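Local coordinates for probable leucine/isoleucine/valine-binding protein (Rhodopirellula baltica, PDB 4KV7) that probably binds leucine, isoleucine, valine or a related small solute as the periplasmic binding component of a transport system, at residues A[30-35]-A[224-229]; A[138-143]-A[356-361]; A[274-279]-A[297-302]; A[310-315]-A[334-339]. The protein carries 1 engineered substitution. All coordinates share one frame; numbering follows the deposited sequence. Where two conformers were deposited one is given.

Interaction 1 (A[30-35]-A[224-229]); sequences AAELGI and GTYEPC
A30 and T225 lie where the two backbones come nearest, their CA atoms 6.6 Å apart, and from here helices 31-50 and 226-238 run away from each other. One side chain, Y226, makes most of the link between the two helix starts. Its CG sits between the backbone N and the carbonyl carbon (chi1 55°), a crowded position that sends the ring across to the other helix. The phenol OH takes the peptide hydrogen of E32 N at 2.9 Å in a nearly straight bond (163°). This N-H lies in the first turn, where no earlier turn of the helix supplies an acceptor. The OH is also close to A31 N, but the angle there is too poor for a bond. The E32 side chain crosses that of Y226 at about a right angle, meeting the hydroxyl end of the ring. Its CB is 3.3 Å from Y226 OH, and CG is close behind. The chain then bends at chi2 and takes the carboxylate away, toward a long, weak ion pair with R258. L33 comes to the edge of the ring, with CG near its plane and 4.2 Å from Y226 CE1. T225 adds a looser apolar touch. Its CG2 stands 4.3 Å from L33 CD1 and 4.4 Å from A30 CB. F250 packs on both T225 and L33, and A255 of helix 253-260 packs on Y226. Helix starts gathered like this between the two lobes are typical of the cleft of the periplasmic binding protein fold.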
loop_
_atom_site.group_PDB
_atom_site.type_symbol
_atom_site.label_atom_id
_atom_site.label_comp_id
_atom_site.label_asym_id
_atom_site.label_seq_id
_atom_site.Cartn_x
_atom_site.Cartn_y
_atom_site.Cartn_z
ATOM N N ALA A 30 -4.110 7.671 10.695
ATOM C CA ALA A 30 -3.665 6.604 9.792
ATOM C C ALA A 30 -2.238 6.150 10.116
ATOM O O ALA A 30 -1.581 5.511 9.282
ATOM C CB ALA A 30 -3.773 7.054 8.338
ATOM N N ALA A 31 -1.761 6.461 11.320
ATOM C CA ALA A 31 -0.374 6.182 11.708
ATOM C C ALA A 31 0.070 4.733 11.544
ATOM O O ALA A 31 1.244 4.478 11.296
ATOM C CB ALA A 31 -0.123 6.617 13.128
ATOM N N GLU A 32 -0.843 3.780 11.688
ATOM C CA GLU A 32 -0.441 2.383 11.557
ATOM C C GLU A 32 0.170 2.085 10.191
ATOM O O GLU A 32 1.021 1.205 10.058
ATOM C CB GLU A 32 -1.608 1.446 11.819
ATOM C CG GLU A 32 -1.970 1.352 13.286
ATOM C CD GLU A 32 -0.862 0.707 14.107
ATOM O OE1 GLU A 32 -0.421 -0.405 13.752
ATOM O OE2 GLU A 32 -0.434 1.323 15.103
ATOM N N LEU A 33 -0.255 2.822 9.170
ATOM C CA LEU A 33 0.249 2.589 7.826
ATOM C C LEU A 33 1.717 2.981 7.726
ATOM O O LEU A 33 2.551 2.188 7.275
ATOM C CB LEU A 33 -0.595 3.349 6.804
ATOM C CG LEU A 33 -2.088 3.019 6.799
ATOM C CD1 LEU A 33 -2.815 3.784 5.707
ATOM C CD2 LEU A 33 -2.350 1.517 6.666
ATOM N N GLY A 34 2.050 4.194 8.154
ATOM C CA GLY A 34 3.429 4.644 8.059
ATOM C C GLY A 34 4.339 3.950 9.050
ATOM O O GLY A 34 5.480 3.613 8.724
ATOM N N ILE A 35 3.846 3.748 10.266
ATOM C CA ILE A 35 4.638 3.078 11.294
ATOM C C ILE A 35 5.075 1.701 10.819
ATOM O O ILE A 35 6.242 1.315 10.948
ATOM C CB ILE A 35 3.851 2.964 12.610
ATOM C CG1 ILE A 35 3.746 4.343 13.273
ATOM C CG2 ILE A 35 4.512 1.982 13.556
ATOM C CD1 ILE A 35 2.782 4.414 14.442
ATOM N N GLY A 224 -10.638 3.567 1.645
ATOM C CA GLY A 224 -10.467 4.446 2.777
ATOM C C GLY A 224 -9.350 3.975 3.671
ATOM O O GLY A 224 -8.490 3.217 3.233
ATOM N N THR A 225 -9.338 4.448 4.914
ATOM C CA THR A 225 -8.381 3.978 5.910
ATOM C C THR A 225 -9.123 3.295 7.055
ATOM O O THR A 225 -10.347 3.428 7.191
ATOM C CB THR A 225 -7.534 5.122 6.462
ATOM O OG1 THR A 225 -8.402 6.130 6.987
ATOM C CG2 THR A 225 -6.649 5.711 5.348
ATOM N N TYR A 226 -8.377 2.589 7.898
ATOM C CA TYR A 226 -8.972 1.732 8.910
ATOM C C TYR A 226 -9.918 2.439 9.867
ATOM O O TYR A 226 -10.955 1.877 10.214
ATOM C CB TYR A 226 -7.915 0.924 9.673
ATOM C CG TYR A 226 -6.821 1.749 10.307
ATOM C CD1 TYR A 226 -5.654 2.044 9.600
ATOM C CD2 TYR A 226 -6.928 2.202 11.617
ATOM C CE1 TYR A 226 -4.636 2.790 10.175
ATOM C CE2 TYR A 226 -5.913 2.946 12.195
ATOM C CZ TYR A 226 -4.768 3.232 11.470
ATOM O OH TYR A 226 -3.743 3.968 11.997
ATOM N N GLU A 227 -9.592 3.646 10.325
ATOM C CA GLU A 227 -10.461 4.314 11.296
ATOM C C GLU A 227 -11.865 4.624 10.738
ATOM O O GLU A 227 -12.866 4.181 11.315
ATOM C CB GLU A 227 -9.825 5.567 11.916
ATOM C CG GLU A 227 -10.718 6.130 13.018
ATOM C CD GLU A 227 -10.470 7.594 13.384
ATOM O OE1 GLU A 227 -9.943 8.363 12.544
ATOM O OE2 GLU A 227 -10.870 7.976 14.502
ATOM N N PRO A 228 -11.953 5.383 9.633
ATOM C CA PRO A 228 -13.291 5.669 9.116
ATOM C C PRO A 228 -13.983 4.419 8.588
ATOM O O PRO A 228 -15.206 4.330 8.711
ATOM C CB PRO A 228 -13.034 6.695 8.002
ATOM C CG PRO A 228 -11.620 6.492 7.614
ATOM C CD PRO A 228 -10.918 6.103 8.870
ATOM N N CYS A 229 -13.245 3.466 8.027
ATOM C CA CYS A 229 -13.883 2.242 7.555
ATOM C C CYS A 229 -14.466 1.430 8.704
ATOM O O CYS A 229 -15.567 0.874 8.587
ATOM C CB CYS A 229 -12.915 1.415 6.716
ATOM S SG CYS A 229 -12.580 2.168 5.102
#

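Interaction 2 (A[138-143]-A[356-361]); sequences YAEETA and ASSKVW. With FMT (formic acid), chain B.
E140 and V360 meet where the first turn of helix 138-151 faces the irregular segment 356-361, which leads into strand 361-365 of the large mixed sheet in this periplasmic binding protein fold. E140 can be followed outward. Its CB is 4.3 Å from V360 CG2, and that methyl also lies near E140 O. The chain is extended beyond CG, which carries CD to 3.7 Å from S358 CB. At the tip the carboxylate divides its work. OE2 accepts the S358 hydroxyl, with OG 2.7 Å away and 35° out of the carboxylate plane. OE1 takes S137 N, as in one half of a capping box, and also Q355 NE2. With an alanine here, S358 OG would probably lose its acceptor and the helix start would lose its bond to S137 N. S357 OG receives K359 N in an ST turn, which shapes the loop beside S358. E141 brings its CG to 4.2 Å from V360 CG2, crossing it at about a right angle, while its carboxylate turns to T270 and S249. At the helix start, Y138 OH donates to O1 of a bound formic acid at 2.6 Å, with O1 near the ring plane.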
loop_
_atom_site.group_PDB
_atom_site.type_symbol
_atom_site.label_atom_id
_atom_site.label_comp_id
_atom_site.label_asym_id
_atom_site.label_seq_id
_atom_site.Cartn_x
_atom_site.Cartn_y
_atom_site.Cartn_z
ATOM N N TYR A 138 -4.644 0.169 -7.621
ATOM C CA TYR A 138 -6.049 0.152 -7.206
ATOM C C TYR A 138 -6.948 -0.312 -8.354
ATOM O O TYR A 138 -7.964 -0.978 -8.111
ATOM C CB TYR A 138 -6.535 1.508 -6.662
ATOM C CG TYR A 138 -5.813 1.973 -5.414
ATOM C CD1 TYR A 138 -5.511 1.089 -4.377
ATOM C CD2 TYR A 138 -5.428 3.293 -5.279
ATOM C CE1 TYR A 138 -4.849 1.519 -3.236
ATOM C CE2 TYR A 138 -4.774 3.733 -4.145
ATOM C CZ TYR A 138 -4.480 2.836 -3.131
ATOM O OH TYR A 138 -3.793 3.213 -2.007
ATOM N N ALA A 139 -6.600 0.043 -9.591
ATOM C CA ALA A 139 -7.352 -0.451 -10.739
ATOM C C ALA A 139 -7.341 -1.980 -10.753
ATOM O O ALA A 139 -8.370 -2.617 -11.011
ATOM C CB ALA A 139 -6.776 0.099 -12.031
ATOM N N GLU A 140 -6.178 -2.568 -10.497
ATOM C CA GLU A 140 -6.067 -4.025 -10.462
ATOM C C GLU A 140 -6.824 -4.652 -9.288
ATOM O O GLU A 140 -7.461 -5.688 -9.444
ATOM C CB GLU A 140 -4.590 -4.436 -10.503
ATOM C CG GLU A 140 -3.974 -4.125 -11.870
ATOM C CD GLU A 140 -2.451 -4.114 -11.911
ATOM O OE1 GLU A 140 -1.794 -3.820 -10.897
ATOM O OE2 GLU A 140 -1.910 -4.381 -13.003
ATOM N N GLU A 141 -6.771 -4.029 -8.116
ATOM C CA GLU A 141 -7.504 -4.564 -6.970
ATOM C C GLU A 141 -9.002 -4.527 -7.212
ATOM O O GLU A 141 -9.712 -5.513 -6.960
ATOM C CB GLU A 141 -7.184 -3.798 -5.685
ATOM C CG GLU A 141 -5.757 -3.952 -5.196
ATOM C CD GLU A 141 -5.558 -3.284 -3.856
ATOM O OE1 GLU A 141 -6.264 -3.645 -2.897
ATOM O OE2 GLU A 141 -4.703 -2.377 -3.744
ATOM N N THR A 142 -9.483 -3.380 -7.677
ATOM C CA THR A 142 -10.922 -3.211 -7.897
ATOM C C THR A 142 -11.448 -4.069 -9.033
ATOM O O THR A 142 -12.585 -4.535 -8.981
ATOM C CB THR A 142 -11.330 -1.731 -8.089
ATOM O OG1 THR A 142 -10.597 -1.158 -9.177
ATOM C CG2 THR A 142 -11.106 -0.925 -6.805
ATOM N N ALA A 143 -10.634 -4.293 -10.055
ATOM C CA ALA A 143 -11.034 -5.189 -11.136
ATOM C C ALA A 143 -11.225 -6.596 -10.585
ATOM O O ALA A 143 -12.196 -7.278 -10.928
ATOM C CB ALA A 143 -9.991 -5.182 -12.253
ATOM N N ALA A 356 6.438 -3.509 -10.480
ATOM C CA ALA A 356 7.068 -4.819 -10.413
ATOM C C ALA A 356 6.069 -5.969 -10.435
ATOM O O ALA A 356 6.348 -7.019 -11.010
ATOM C CB ALA A 356 7.952 -4.910 -9.187
ATOM N N SER A 357 4.923 -5.762 -9.788
ATOM C CA SER A 357 3.921 -6.801 -9.566
ATOM C C SER A 357 2.532 -6.309 -9.953
ATOM O O SER A 357 2.198 -5.160 -9.671
ATOM C CB SER A 357 3.928 -7.172 -8.075
ATOM O OG SER A 357 2.830 -8.001 -7.734
ATOM N N SER A 358 1.718 -7.171 -10.561
ATOM C CA SER A 358 0.281 -6.905 -10.743
ATOM C C SER A 358 -0.564 -7.859 -9.907
ATOM O O SER A 358 -1.784 -7.892 -10.040
ATOM C CB SER A 358 -0.138 -7.010 -12.215
ATOM O OG SER A 358 0.293 -5.887 -12.966
ATOM N N LYS A 359 0.077 -8.633 -9.036
ATOM C CA LYS A 359 -0.631 -9.678 -8.319
ATOM C C LYS A 359 -1.455 -9.118 -7.165
ATOM O O LYS A 359 -1.008 -8.239 -6.418
ATOM C CB LYS A 359 0.348 -10.729 -7.814
ATOM C CG LYS A 359 -0.294 -12.033 -7.374
ATOM C CD LYS A 359 0.658 -13.201 -7.600
ATOM C CE LYS A 359 0.120 -14.490 -7.014
ATOM N NZ LYS A 359 1.144 -15.577 -7.094
ATOM N N VAL A 360 -2.667 -9.638 -7.040
ATOM C CA VAL A 360 -3.593 -9.244 -5.988
ATOM C C VAL A 360 -3.945 -10.506 -5.210
ATOM O O VAL A 360 -4.381 -11.505 -5.802
ATOM C CB VAL A 360 -4.857 -8.603 -6.588
ATOM C CG1 VAL A 360 -5.909 -8.353 -5.512
ATOM C CG2 VAL A 360 -4.498 -7.312 -7.331
ATOM N N TRP A 361 -3.737 -10.469 -3.894
ATOM C CA TRP A 361 -3.992 -11.601 -3.018
ATOM C C TRP A 361 -5.164 -11.286 -2.114
ATOM O O TRP A 361 -4.999 -10.567 -1.126
ATOM C CB TRP A 361 -2.792 -11.842 -2.114
ATOM C CG TRP A 361 -1.612 -12.555 -2.705
ATOM C CD1 TRP A 361 -1.377 -13.902 -2.688
ATOM C CD2 TRP A 361 -0.469 -11.962 -3.334
ATOM N NE1 TRP A 361 -0.172 -14.180 -3.274
ATOM C CE2 TRP A 361 0.408 -13.004 -3.682
ATOM C CE3 TRP A 361 -0.107 -10.646 -3.646
ATOM C CZ2 TRP A 361 1.622 -12.776 -4.313
ATOM C CZ3 TRP A 361 1.099 -10.420 -4.264
ATOM C CH2 TRP A 361 1.952 -11.476 -4.597
HETATM C C FMT B . -4.067 6.300 -0.498
HETATM O O1 FMT B . -3.615 5.796 -1.535
HETATM O O2 FMT B . -3.951 7.488 -0.170
#

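Interaction 3 (A[274-279]-A[297-302])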
loop_
_atom_site.group_PDB
_atom_site.type_symbol
_atom_site.label_atom_id
_atom_site.label_comp_id
_atom_site.label_asym_id
_atom_site.label_seq_id
_atom_site.Cartn_x
_atom_site.Cartn_y
_atom_site.Cartn_z
ATOM N N PRO A 274 1.588 -11.437 -0.501
ATOM C CA PRO A 274 1.029 -12.703 -0.017
ATOM C C PRO A 274 0.799 -12.625 1.491
ATOM O O PRO A 274 1.130 -11.635 2.144
ATOM C CB PRO A 274 2.115 -13.719 -0.368
ATOM C CG PRO A 274 3.369 -12.923 -0.374
ATOM C CD PRO A 274 2.989 -11.584 -0.927
ATOM N N HIS A 275 0.192 -13.660 2.055
ATOM C CA HIS A 275 -0.136 -13.609 3.465
ATOM C C HIS A 275 1.138 -13.732 4.288
ATOM O O HIS A 275 2.033 -14.501 3.945
ATOM C CB HIS A 275 -1.113 -14.714 3.845
ATOM C CG HIS A 275 -1.848 -14.420 5.106
ATOM N ND1 HIS A 275 -1.234 -14.430 6.341
ATOM C CD2 HIS A 275 -3.126 -14.037 5.322
ATOM C CE1 HIS A 275 -2.115 -14.091 7.268
ATOM N NE2 HIS A 275 -3.271 -13.852 6.675
ATOM N N PHE A 276 1.225 -12.980 5.378
ATOM C CA PHE A 276 2.414 -13.030 6.229
ATOM C C PHE A 276 2.587 -14.352 6.963
ATOM O O PHE A 276 3.650 -14.603 7.537
ATOM C CB PHE A 276 2.465 -11.842 7.197
ATOM C CG PHE A 276 1.206 -11.635 7.991
ATOM C CD1 PHE A 276 0.929 -12.423 9.093
ATOM C CD2 PHE A 276 0.313 -10.625 7.649
ATOM C CE1 PHE A 276 -0.216 -12.209 9.841
ATOM C CE2 PHE A 276 -0.833 -10.414 8.387
ATOM C CZ PHE A 276 -1.098 -11.200 9.487
ATOM N N ASP A 277 1.570 -15.212 6.914
ATOM C CA ASP A 277 1.684 -16.554 7.468
ATOM C C ASP A 277 2.102 -17.589 6.415
ATOM O O ASP A 277 2.248 -18.772 6.736
ATOM C CB ASP A 277 0.372 -16.991 8.135
ATOM C CG ASP A 277 0.085 -16.236 9.430
ATOM O OD1 ASP A 277 1.041 -15.792 10.100
ATOM O OD2 ASP A 277 -1.105 -16.101 9.788
ATOM N N SER A 278 2.294 -17.150 5.173
ATOM C CA SER A 278 2.676 -18.034 4.060
ATOM C C SER A 278 4.047 -18.660 4.262
ATOM O O SER A 278 4.895 -18.096 4.958
ATOM C CB SER A 278 2.708 -17.237 2.747
ATOM O OG SER A 278 3.221 -18.020 1.673
ATOM N N ASP A 279 4.286 -19.799 3.623
ATOM C CA ASP A 279 5.610 -20.393 3.708
ATOM C C ASP A 279 6.444 -20.137 2.457
ATOM O O ASP A 279 7.488 -20.745 2.262
ATOM C CB ASP A 279 5.513 -21.871 4.058
ATOM C CG ASP A 279 4.842 -22.093 5.396
ATOM O OD1 ASP A 279 5.052 -21.259 6.311
ATOM O OD2 ASP A 279 4.101 -23.086 5.532
ATOM N N LEU A 297 6.790 -6.718 17.829
ATOM C CA LEU A 297 5.920 -6.174 16.785
ATOM C C LEU A 297 5.074 -7.257 16.155
ATOM O O LEU A 297 5.595 -8.292 15.755
ATOM C CB LEU A 297 6.724 -5.504 15.674
ATOM C CG LEU A 297 7.560 -4.297 16.071
ATOM C CD1 LEU A 297 8.400 -3.852 14.888
ATOM C CD2 LEU A 297 6.688 -3.152 16.578
ATOM N N PRO A 298 3.768 -7.014 16.020
ATOM C CA PRO A 298 2.919 -7.966 15.301
ATOM C C PRO A 298 3.236 -7.948 13.816
ATOM O O PRO A 298 3.622 -6.906 13.278
ATOM C CB PRO A 298 1.513 -7.415 15.532
ATOM C CG PRO A 298 1.725 -5.944 15.698
ATOM C CD PRO A 298 3.020 -5.824 16.459
ATOM N N LEU A 299 3.085 -9.088 13.164
ATOM C CA LEU A 299 3.219 -9.143 11.713
ATOM C C LEU A 299 2.030 -8.439 11.064
ATOM O O LEU A 299 0.955 -8.357 11.660
ATOM C CB LEU A 299 3.285 -10.589 11.239
ATOM C CG LEU A 299 4.389 -11.435 11.874
ATOM C CD1 LEU A 299 4.381 -12.831 11.283
ATOM C CD2 LEU A 299 5.749 -10.768 11.705
ATOM N N SER A 300 2.217 -7.920 9.854
ATOM C CA SER A 300 1.112 -7.305 9.125
ATOM C C SER A 300 1.385 -7.292 7.634
ATOM O O SER A 300 2.534 -7.402 7.198
ATOM C CB SER A 300 0.864 -5.875 9.610
ATOM O OG SER A 300 1.911 -4.996 9.235
ATOM N N PHE A 301 0.328 -7.145 6.844
ATOM C CA PHE A 301 0.520 -6.995 5.408
ATOM C C PHE A 301 1.316 -5.731 5.102
ATOM O O PHE A 301 2.014 -5.673 4.098
ATOM C CB PHE A 301 -0.810 -6.953 4.648
ATOM C CG PHE A 301 -1.701 -8.141 4.906
ATOM C CD1 PHE A 301 -1.378 -9.399 4.406
ATOM C CD2 PHE A 301 -2.859 -7.997 5.647
ATOM C CE1 PHE A 301 -2.199 -10.493 4.659
ATOM C CE2 PHE A 301 -3.679 -9.093 5.904
ATOM C CZ PHE A 301 -3.352 -10.334 5.399
ATOM N N VAL A 302 1.184 -4.718 5.955
ATOM C CA VAL A 302 1.841 -3.443 5.723
ATOM C C VAL A 302 3.353 -3.577 5.897
ATOM O O VAL A 302 4.129 -3.171 5.026
ATOM C CB VAL A 302 1.272 -2.349 6.653
ATOM C CG1 VAL A 302 1.993 -1.035 6.420
ATOM C CG2 VAL A 302 -0.233 -2.171 6.433
#
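The F276 ring packs between its neighbour H275 and the backbone of 299-301. H275 CE1 sits 3.7 Å above the centre of one face of F276. The peptide of L299 and S300 covers the opposite face. The ring reaches this slot because CG stands between the backbone N and the carbonyl carbon (chi1 51°). F276 CD2 comes to 3.5 Å from S300 C. The edge of F276 also points at the face of F301, with the ring centroids 4.9 Å apart and the planes at 52°. F301 in turn directs its own edge at the face of H275 in a T-shaped pair, the planes at 81°. H275 cannot easily turn. Its ND1 accepts D277 N at 3.0 Å in the ring plane, and its NE2 is bonded to S370 OG. The looser side is at L299, which is partly exposed. Its CB touches F276 CD1 at 3.7 Å, but its CD1 only brushes the ring. Replacing F276 by an alanine would probably open a gap between H275 and the S300 backbone and take from F301 the edge that fills its face. Outside the two segments, D254 accepts F301 N, and Y286 of helix 281-293 packs on both F276 and L299. S300 holds the N-cap position of helix 301-319, its OG bonded to S303 N. The type I turn from H275 to S278 places two rings against this helix start. Three interlocked rings, H275, F276 and F301, make up an aromatic cluster that joins the loop after strand 268-271 to the start of helix 301-319.

Interaction 4 (A[310-315]-A[334-339])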
loop_
_atom_site.group_PDB
_atom_site.type_symbol
_atom_site.label_atom_id
_atom_site.label_comp_id
_atom_site.label_asym_id
_atom_site.label_seq_id
_atom_site.Cartn_x
_atom_site.Cartn_y
_atom_site.Cartn_z
ATOM N N GLY A 310 12.218 -2.865 0.886
ATOM C CA GLY A 310 13.593 -2.845 1.350
ATOM C C GLY A 310 14.446 -3.903 0.666
ATOM O O GLY A 310 15.586 -3.630 0.264
ATOM N N ARG A 311 13.908 -5.114 0.528
ATOM C CA ARG A 311 14.627 -6.201 -0.133
ATOM C C ARG A 311 14.956 -5.868 -1.584
ATOM O O ARG A 311 16.064 -6.118 -2.048
ATOM C CB ARG A 311 13.826 -7.508 -0.072
ATOM C CG ARG A 311 13.874 -8.252 1.261
ATOM C CD ARG A 311 15.216 -8.932 1.484
ATOM N NE ARG A 311 15.473 -9.925 0.446
ATOM C CZ ARG A 311 15.035 -11.182 0.483
ATOM N NH1 ARG A 311 14.333 -11.620 1.522
ATOM N NH2 ARG A 311 15.316 -12.013 -0.514
ATOM N N ILE A 312 13.991 -5.310 -2.307
ATOM C CA ILE A 312 14.224 -4.952 -3.703
ATOM C C ILE A 312 15.260 -3.839 -3.824
ATOM O O ILE A 312 16.155 -3.903 -4.669
ATOM C CB ILE A 312 12.918 -4.555 -4.413
ATOM C CG1 ILE A 312 11.943 -5.736 -4.423
ATOM C CG2 ILE A 312 13.199 -4.072 -5.833
ATOM C CD1 ILE A 312 10.542 -5.369 -4.853
ATOM N N LEU A 313 15.146 -2.834 -2.968
ATOM C CA LEU A 313 16.114 -1.744 -2.939
ATOM C C LEU A 313 17.530 -2.259 -2.702
ATOM O O LEU A 313 18.467 -1.890 -3.424
ATOM C CB LEU A 313 15.739 -0.741 -1.854
ATOM C CG LEU A 313 16.698 0.439 -1.712
ATOM C CD1 LEU A 313 16.716 1.284 -2.976
ATOM C CD2 LEU A 313 16.314 1.261 -0.497
ATOM N N VAL A 314 17.691 -3.125 -1.701
ATOM C CA VAL A 314 19.003 -3.688 -1.401
ATOM C C VAL A 314 19.538 -4.508 -2.573
ATOM O O VAL A 314 20.710 -4.385 -2.931
ATOM C CB VAL A 314 18.969 -4.510 -0.087
ATOM C CG1 VAL A 314 20.229 -5.350 0.069
ATOM C CG2 VAL A 314 18.767 -3.581 1.117
ATOM N N LYS A 315 18.685 -5.328 -3.176
ATOM C CA LYS A 315 19.076 -6.080 -4.363
ATOM C C LYS A 315 19.589 -5.149 -5.465
ATOM O O LYS A 315 20.643 -5.396 -6.060
ATOM C CB LYS A 315 17.900 -6.923 -4.867
ATOM C CG LYS A 315 18.219 -7.806 -6.074
ATOM C CD LYS A 315 17.034 -8.711 -6.410
ATOM C CE LYS A 315 17.307 -9.621 -7.596
ATOM N NZ LYS A 315 18.227 -10.738 -7.222
ATOM N N GLU A 334 15.926 -0.262 -12.701
ATOM C CA GLU A 334 15.486 -0.624 -14.046
ATOM C C GLU A 334 16.242 -1.829 -14.604
ATOM O O GLU A 334 15.724 -2.554 -15.456
ATOM C CB GLU A 334 15.595 0.580 -14.983
ATOM C CG GLU A 334 14.633 1.692 -14.592
ATOM C CD GLU A 334 14.661 2.884 -15.525
ATOM O OE1 GLU A 334 15.611 3.004 -16.324
ATOM O OE2 GLU A 334 13.723 3.705 -15.450
ATOM N N GLN A 335 17.459 -2.048 -14.116
ATOM C CA GLN A 335 18.286 -3.158 -14.568
ATOM C C GLN A 335 17.873 -4.483 -13.925
ATOM O O GLN A 335 18.349 -5.541 -14.332
ATOM C CB GLN A 335 19.758 -2.856 -14.262
ATOM C CG GLN A 335 20.762 -3.781 -14.926
ATOM N N LEU A 336 16.987 -4.438 -12.932
ATOM C CA LEU A 336 16.541 -5.672 -12.281
ATOM C C LEU A 336 15.907 -6.654 -13.275
ATOM O O LEU A 336 16.052 -7.875 -13.131
ATOM C CB LEU A 336 15.568 -5.373 -11.135
ATOM C CG LEU A 336 16.181 -4.795 -9.858
ATOM C CD1 LEU A 336 15.084 -4.241 -8.960
ATOM C CD2 LEU A 336 16.983 -5.854 -9.127
ATOM N N GLY A 337 15.231 -6.127 -14.295
ATOM C CA GLY A 337 14.614 -6.976 -15.303
ATOM C C GLY A 337 13.570 -7.900 -14.703
ATOM O O GLY A 337 12.816 -7.507 -13.815
ATOM N N GLN A 338 13.504 -9.127 -15.211
ATOM C CA GLN A 338 12.660 -10.136 -14.591
ATOM C C GLN A 338 13.455 -10.820 -13.492
ATOM O O GLN A 338 14.537 -11.357 -13.740
ATOM C CB GLN A 338 12.144 -11.157 -15.605
ATOM C CG GLN A 338 11.159 -12.130 -14.977
ATOM C CD GLN A 338 10.565 -13.094 -15.975
ATOM O OE1 GLN A 338 9.955 -12.686 -16.966
ATOM N NE2 GLN A 338 10.739 -14.385 -15.722
ATOM N N PHE A 339 12.933 -10.791 -12.277
ATOM C CA PHE A 339 13.677 -11.316 -11.141
ATOM C C PHE A 339 12.766 -12.017 -10.147
ATOM O O PHE A 339 11.545 -11.866 -10.172
ATOM C CB PHE A 339 14.523 -10.221 -10.466
ATOM C CG PHE A 339 13.720 -9.123 -9.816
ATOM C CD1 PHE A 339 13.138 -8.118 -10.580
ATOM C CD2 PHE A 339 13.586 -9.072 -8.436
ATOM C CE1 PHE A 339 12.417 -7.105 -9.987
ATOM C CE2 PHE A 339 12.866 -8.058 -7.837
ATOM C CZ PHE A 339 12.279 -7.072 -8.609
#
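I312 and K315, one turn apart on helix 301-319, face L336 and F339. These two lie around the end of helix 326-335, where the chain turns a corner toward its pairing with strand 347-349, a helix-to-strand connection within the periplasmic binding protein fold. No hydrogen bond crosses the contact, which is wholly apolar. L336 is the fork in the middle. Its two methyls part toward different partners. CD1 meets I312 CG2 at 3.7 Å, and CD2 meets K315 CG at 3.8 Å. In I312 the short branch does the touching. CG2 also comes to 4.2 Å from F339 CZ, and the two side chains lie at about a right angle. K315 is straight for most of its length, with CG anti to the backbone N (chi1 -177°). It bends at the last torsion (chi4 74°). Its methylenes cross L336 at a slant, with CG and CD near CD2, and then pass F339. F339 CG stands between its backbone N and carbonyl carbon (chi1 66°), which turns the ring toward the helix and brings its far end by I312. G337, with its positive phi, is the first residue to depart from helical backbone angles. Its backbone pairs with L349, as that of F339 does with L347. L347 also packs on both I312 and F339. K315 and F339 point in opposite senses as they pass, and K315 CE ends 3.9 Å from F339 CD2 and 4.0 Å from F339 CB.

Interactions 1 and 2 lie on opposite sides of the chain's centre, their centres about 20 Å apart. Their nearest atoms are about 7 Å apart. Interaction 2 includes Y138, which binds formic acid together with T95 and Y68. The acid is probably from the crystallisation liquor, and it may mark part of the solute pocket. Interaction 3 touches both: V302 CG1 lies 3.4 Å from L33 O of interaction 1, and P274 N lies 3.5 Å from W361 CD2 of interaction 2. Interactions 3 and 4 share helix 301-319, with centres about 21 Å apart. Both are nested inside the chain loop that interaction 2 closes. Interaction 4 is the farthest from interaction 1, their centres about 28 Å apart.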